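Local coordinates for internalin (Listeria monocytogenes serotype 4b, PDB 4FMZ), which probably mediates bacterial adhesion to or invasion of host cells through a curved leucine-rich-repeat domain, as other internalins do, at residues A27-A32 / D36-E41; E302-I307 / L316-N321. All blocks are in the same frame, centred on the assembly; numbering follows the deposited sequence.

How the interactions relate
The two contacts sit near the two ends of one elongated chain, with centres about 66 Å apart and nearest atoms about 46 Å apart, on opposite sides of the chain's centre. Interaction 1 comes first in sequence and is complete before interaction 2 begins. It belongs to the N-terminal cap, where the chain leaves helix 19-29 and turns back into strand 37-38, ahead of the first solenoid strand, 48-50. Interaction 2 lies close to the C-terminal end, between helix 304-308 and strand 315-317, the last but one of the parallel strands. They share no helix or strand. Together they illustrate how a solenoid combines a separately built cap with repeats packed round a continuous apolar core.

Interaction 1: A27-A32 / D36-E41; sequences AVLQKA and DVVTQE
Leu-29 and Val-38 meet nearly at right angles, one methyl branch from each: CD1 of Leu-29 stands 3.6 Å from CG1 of Val-38. In Val-38, CG1 lies opposite the carbonyl carbon (chi1 -74°), which directs this branch across to the helix end. The same methyl has a second neighbour in Lys-31, whose aliphatic chain approaches obliquely and brings CE to 4.0 Å from Val-38 CG1.

The lysine bends at its second torsion (chi2 -75°) and is extended beyond it, laying its methylenes along the second segment before the ammonium is delivered to its partners. NZ forms a salt bridge with Glu-42, in helix 40-43, and a weak, 3.3 Å bond to a water. That water donates a 2.7 Å bond to Val-37 O, linking the lysine to the strand backbone. Asp-36 lies at the other end of the lysine chain: its OD2 packs against Lys-31 CB but is 6.2 Å from NZ, too far for a salt bridge.

All this takes place in the N-terminal cap of the internalin, where helix 19-29 ends in a Schellman motif, with Gln-30 at positive phi, and the chain returns as strand 37-38. That strand pairs antiparallel with strand 10-11. Ile-12, at the start of the short helix 12-15, touches both Lys-31 and Val-38.

Asp-36 ties the turn itself. Its OD2 accepts a weak bond from Ala-32 N at 2.9 Å, bent to 118° at the hydrogen, and another bond from Ser-33 N, so one carboxylate oxygen gathers two successive backbone N-H groups. Beside it the methyl of Ala-32 packs 3.6 Å from the same OD2. Farther along, Thr-39 takes the N-cap position of helix 40-43, and its backbone N bonds to the Glu-42 carboxylate.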
loop_
_atom_site.group_PDB
_atom_site.type_symbol
_atom_site.label_atom_id
_atom_site.label_comp_id
_atom_site.label_asym_id
_atom_site.label_seq_id
_atom_site.Cartn_x
_atom_site.Cartn_y
_atom_site.Cartn_z
ATOM N N ALA A 27 25.639 -10.792 -17.040
ATOM C CA ALA A 27 26.019 -9.639 -16.226
ATOM C C ALA A 27 26.321 -10.017 -14.776
ATOM O O ALA A 27 27.338 -9.557 -14.253
ATOM C CB ALA A 27 24.940 -8.568 -16.273
ATOM N N VAL A 28 25.479 -10.849 -14.129
ATOM C CA VAL A 28 25.702 -11.221 -12.729
ATOM C C VAL A 28 26.977 -12.091 -12.585
ATOM O O VAL A 28 27.682 -11.949 -11.587
ATOM C CB VAL A 28 24.453 -11.858 -12.048
ATOM C CG1 VAL A 28 24.177 -13.284 -12.532
ATOM C CG2 VAL A 28 24.550 -11.798 -10.525
ATOM N N LEU A 29 27.288 -12.947 -13.578
ATOM C CA LEU A 29 28.465 -13.812 -13.516
ATOM C C LEU A 29 29.706 -13.152 -14.145
ATOM O O LEU A 29 30.781 -13.753 -14.143
ATOM C CB LEU A 29 28.163 -15.160 -14.194
ATOM C CG LEU A 29 27.190 -16.099 -13.447
ATOM C CD1 LEU A 29 26.664 -17.179 -14.371
ATOM C CD2 LEU A 29 27.832 -16.740 -12.206
ATOM N N GLN A 30 29.549 -11.917 -14.670
ATOM C CA GLN A 30 30.582 -11.104 -15.330
ATOM C C GLN A 30 31.284 -11.900 -16.454
ATOM O O GLN A 30 32.515 -11.928 -16.567
ATOM C CB GLN A 30 31.566 -10.501 -14.318
ATOM C CG GLN A 30 30.865 -9.436 -13.471
ATOM C CD GLN A 30 31.760 -8.635 -12.594
ATOM O OE1 GLN A 30 32.929 -8.404 -12.888
ATOM N NE2 GLN A 30 31.189 -8.157 -11.502
ATOM N N LYS A 31 30.462 -12.545 -17.298
ATOM C CA LYS A 31 30.931 -13.278 -18.478
ATOM C C LYS A 31 31.039 -12.284 -19.631
ATOM O O LYS A 31 30.378 -11.242 -19.604
ATOM C CB LYS A 31 29.984 -14.451 -18.829
ATOM C CG LYS A 31 29.938 -15.572 -17.780
ATOM C CD LYS A 31 31.169 -16.445 -17.790
ATOM C CE LYS A 31 31.142 -17.452 -16.663
ATOM N NZ LYS A 31 32.425 -18.181 -16.559
ATOM N N ALA A 32 31.869 -12.573 -20.630
ATOM C CA ALA A 32 32.036 -11.664 -21.767
ATOM C C ALA A 32 30.816 -11.655 -22.698
ATOM O O ALA A 32 30.514 -10.623 -23.286
ATOM C CB ALA A 32 33.273 -12.052 -22.558
ATOM N N ASP A 36 28.860 -17.621 -23.782
ATOM C CA ASP A 36 29.823 -18.224 -22.856
ATOM C C ASP A 36 29.214 -19.363 -22.046
ATOM O O ASP A 36 28.060 -19.283 -21.613
ATOM C CB ASP A 36 30.404 -17.174 -21.890
ATOM C CG ASP A 36 31.327 -16.158 -22.528
ATOM O OD1 ASP A 36 31.769 -16.388 -23.682
ATOM O OD2 ASP A 36 31.646 -15.153 -21.864
ATOM N N VAL A 37 30.016 -20.419 -21.835
ATOM C CA VAL A 37 29.604 -21.594 -21.073
ATOM C C VAL A 37 29.548 -21.261 -19.588
ATOM O O VAL A 37 30.409 -20.543 -19.077
ATOM C CB VAL A 37 30.555 -22.786 -21.365
ATOM C CG1 VAL A 37 30.506 -23.851 -20.271
ATOM C CG2 VAL A 37 30.199 -23.411 -22.689
ATOM N N VAL A 38 28.519 -21.777 -18.911
ATOM C CA VAL A 38 28.393 -21.679 -17.464
ATOM C C VAL A 38 28.304 -23.085 -16.905
ATOM O O VAL A 38 27.749 -23.975 -17.548
ATOM C CB VAL A 38 27.268 -20.762 -16.945
ATOM C CG1 VAL A 38 27.653 -19.299 -17.130
ATOM C CG2 VAL A 38 25.911 -21.072 -17.594
ATOM N N THR A 39 28.901 -23.292 -15.733
ATOM C CA THR A 39 28.881 -24.582 -15.049
ATOM C C THR A 39 27.735 -24.606 -14.036
ATOM O O THR A 39 27.170 -23.560 -13.709
ATOM C CB THR A 39 30.229 -24.847 -14.350
ATOM O OG1 THR A 39 30.421 -23.864 -13.331
ATOM C CG2 THR A 39 31.412 -24.845 -15.313
ATOM N N GLN A 40 27.431 -25.800 -13.503
ATOM C CA GLN A 40 26.421 -25.978 -12.472
ATOM C C GLN A 40 26.827 -25.180 -11.229
ATOM O O GLN A 40 25.980 -24.537 -10.612
ATOM C CB GLN A 40 26.284 -27.473 -12.146
ATOM C CG GLN A 40 25.173 -27.780 -11.134
ATOM C CD GLN A 40 25.094 -29.234 -10.794
ATOM O OE1 GLN A 40 25.399 -30.105 -11.604
ATOM N NE2 GLN A 40 24.641 -29.532 -9.595
ATOM N N GLU A 41 28.138 -25.212 -10.895
ATOM C CA GLU A 41 28.743 -24.521 -9.759
ATOM C C GLU A 41 28.517 -23.013 -9.860
ATOM O O GLU A 41 28.157 -22.403 -8.859
ATOM C CB GLU A 41 30.243 -24.847 -9.661
ATOM C CG GLU A 41 30.932 -24.247 -8.447
ATOM C CD GLU A 41 32.362 -24.694 -8.219
ATOM O OE1 GLU A 41 32.569 -25.891 -7.912
ATOM O OE2 GLU A 41 33.272 -23.839 -8.295
HETATM O O HOH W 1 32.246 -21.406 -17.225
#

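Interaction 2: E302-I307 / L316-N321; sequences EDMEVI and LFLSQN. With EDO (1,2-ethanediol), chain G.
In the leucine-rich-repeat solenoid, the short helix 304-308, which follows strand 291-293, faces the next strand, 315-317, across the interior, and Ile-307 bridges the two. Its CG2 methyl, anti to the backbone N, crosses obliquely over Leu-316 and sits 3.7 Å from CD2, about equally close to the other methyl. The longer arm reaches tip to tip toward Leu-318, its CD1 3.7 Å from Leu-318 CD2. Met-304, present as selenomethionine and bent at its second and third torsions, brings SE to 3.8 Å from Leu-318 CD1 in one of its two conformers; that methyl also lies near Ile-307 CD1. All four side chains are buried, and no hydrogen bond crosses between the segments.

Past the strand the chain turns, and Asn-321 braces the turn with its side chain: its ND2 donates a 2.8 Å bond to Leu-318 O, nearly straight at 165° and well above the carbonyl plane. The same amide also reaches Leu-294 O and Leu-299 N on the preceding coil. An ethanediol, probably from the crystallisation liquor, bonds to Leu-318 O. Inward leucines and isoleucines beside an asparagine whose amide joins successive turns are the hallmark of the leucine-rich-repeat solenoid.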
loop_
_atom_site.group_PDB
_atom_site.type_symbol
_atom_site.label_atom_id
_atom_site.label_comp_id
_atom_site.label_asym_id
_atom_site.label_seq_id
_atom_site.Cartn_x
_atom_site.Cartn_y
_atom_site.Cartn_z
ATOM N N GLU A 302 -17.212 33.902 11.191
ATOM C CA GLU A 302 -17.126 33.626 12.626
ATOM C C GLU A 302 -16.199 32.442 12.947
ATOM O O GLU A 302 -15.851 32.241 14.113
ATOM C CB GLU A 302 -18.534 33.362 13.211
ATOM C CG GLU A 302 -19.179 32.045 12.780
ATOM C CD GLU A 302 -19.831 31.961 11.410
ATOM O OE1 GLU A 302 -19.747 32.933 10.621
ATOM O OE2 GLU A 302 -20.437 30.902 11.129
ATOM N N ASP A 303 -15.806 31.653 11.936
ATOM C CA ASP A 303 -14.963 30.483 12.159
ATOM C C ASP A 303 -13.504 30.763 11.929
ATOM O O ASP A 303 -12.689 29.851 12.081
ATOM C CB ASP A 303 -15.402 29.355 11.201
ATOM C CG ASP A 303 -16.876 29.014 11.293
ATOM O OD1 ASP A 303 -17.362 28.751 12.424
ATOM O OD2 ASP A 303 -17.544 29.014 10.242
HETATM N N MSE A 304 -13.162 31.997 11.542
HETATM C CA MSE A 304 -11.795 32.327 11.176
HETATM C C MSE A 304 -10.875 32.592 12.362
HETATM O O MSE A 304 -9.681 32.261 12.287
HETATM C CB MSE A 304 -11.792 33.503 10.215
HETATM C CG MSE A 304 -10.948 33.238 9.012
HETATM SE SE MSE A 304 -11.555 31.969 7.614
HETATM C CE MSE A 304 -12.486 30.558 8.532
ATOM N N GLU A 305 -11.419 33.136 13.450
ATOM C CA GLU A 305 -10.663 33.451 14.670
ATOM C C GLU A 305 -9.918 32.227 15.220
ATOM O O GLU A 305 -8.759 32.358 15.617
ATOM C CB GLU A 305 -11.606 34.027 15.742
ATOM C CG GLU A 305 -10.904 34.836 16.820
ATOM C CD GLU A 305 -11.813 35.306 17.940
ATOM O OE1 GLU A 305 -12.643 36.215 17.701
ATOM O OE2 GLU A 305 -11.692 34.768 19.064
ATOM N N VAL A 306 -10.568 31.043 15.225
ATOM C CA VAL A 306 -9.951 29.812 15.733
ATOM C C VAL A 306 -8.772 29.392 14.808
ATOM O O VAL A 306 -7.712 29.015 15.322
ATOM C CB VAL A 306 -10.973 28.655 15.995
ATOM C CG1 VAL A 306 -11.702 28.211 14.729
ATOM C CG2 VAL A 306 -10.294 27.465 16.667
ATOM N N ILE A 307 -8.928 29.526 13.470
ATOM C CA ILE A 307 -7.850 29.152 12.532
ATOM C C ILE A 307 -6.645 30.083 12.716
ATOM O O ILE A 307 -5.514 29.617 12.654
ATOM C CB ILE A 307 -8.302 29.088 11.046
ATOM C CG1 ILE A 307 -9.503 28.137 10.881
ATOM C CG2 ILE A 307 -7.140 28.630 10.157
ATOM C CD1 ILE A 307 -10.103 28.069 9.501
ATOM N N LEU A 316 -2.889 25.872 4.383
ATOM C CA LEU A 316 -4.273 26.098 4.778
ATOM C C LEU A 316 -5.171 26.239 3.560
ATOM O O LEU A 316 -5.009 27.174 2.768
ATOM C CB LEU A 316 -4.393 27.328 5.695
ATOM C CG LEU A 316 -5.807 27.757 6.098
ATOM C CD1 LEU A 316 -6.496 26.707 7.006
ATOM C CD2 LEU A 316 -5.775 29.097 6.745
ATOM N N PHE A 317 -6.099 25.294 3.402
ATOM C CA PHE A 317 -7.074 25.338 2.315
ATOM C C PHE A 317 -8.440 25.712 2.880
ATOM O O PHE A 317 -8.908 25.104 3.854
ATOM C CB PHE A 317 -7.129 24.015 1.538
ATOM C CG PHE A 317 -6.047 23.813 0.489
ATOM C CD1 PHE A 317 -4.750 24.291 0.691
ATOM C CD2 PHE A 317 -6.304 23.084 -0.663
ATOM C CE1 PHE A 317 -3.749 24.107 -0.280
ATOM C CE2 PHE A 317 -5.295 22.866 -1.614
ATOM C CZ PHE A 317 -4.021 23.366 -1.409
ATOM N N LEU A 318 -9.054 26.756 2.306
ATOM C CA LEU A 318 -10.350 27.252 2.765
ATOM C C LEU A 318 -11.270 27.656 1.627
ATOM O O LEU A 318 -12.343 28.172 1.907
ATOM C CB LEU A 318 -10.160 28.470 3.690
ATOM C CG LEU A 318 -9.703 28.214 5.112
ATOM C CD1 LEU A 318 -9.310 29.495 5.771
ATOM C CD2 LEU A 318 -10.779 27.507 5.926
ATOM N N SER A 319 -10.879 27.447 0.358
ATOM C CA SER A 319 -11.718 27.899 -0.761
ATOM C C SER A 319 -13.097 27.239 -0.769
ATOM O O SER A 319 -13.265 26.142 -0.258
ATOM C CB SER A 319 -11.022 27.667 -2.097
ATOM O OG SER A 319 -10.955 26.298 -2.456
ATOM N N GLN A 320 -14.087 27.954 -1.322
ATOM C CA GLN A 320 -15.469 27.515 -1.530
ATOM C C GLN A 320 -16.195 27.074 -0.233
ATOM O O GLN A 320 -16.798 25.995 -0.136
ATOM C CB GLN A 320 -15.561 26.449 -2.633
ATOM C CG GLN A 320 -15.066 27.003 -3.993
ATOM C CD GLN A 320 -15.527 26.204 -5.185
ATOM O OE1 GLN A 320 -15.569 24.974 -5.164
ATOM N NE2 GLN A 320 -15.786 26.886 -6.292
ATOM N N ASN A 321 -16.150 27.975 0.744
ATOM C CA ASN A 321 -16.930 27.972 1.983
ATOM C C ASN A 321 -17.866 29.181 1.810
ATOM O O ASN A 321 -18.256 29.449 0.669
ATOM C CB ASN A 321 -16.006 28.081 3.210
ATOM C CG ASN A 321 -15.408 26.763 3.607
ATOM O OD1 ASN A 321 -16.063 25.941 4.229
ATOM N ND2 ASN A 321 -14.147 26.541 3.278
HETATM C C1 EDO G . -11.506 31.462 1.838
HETATM O O1 EDO G . -12.674 30.736 1.464
HETATM C C2 EDO G . -11.640 32.885 1.282
HETATM O O2 EDO G . -11.935 32.782 -0.103
#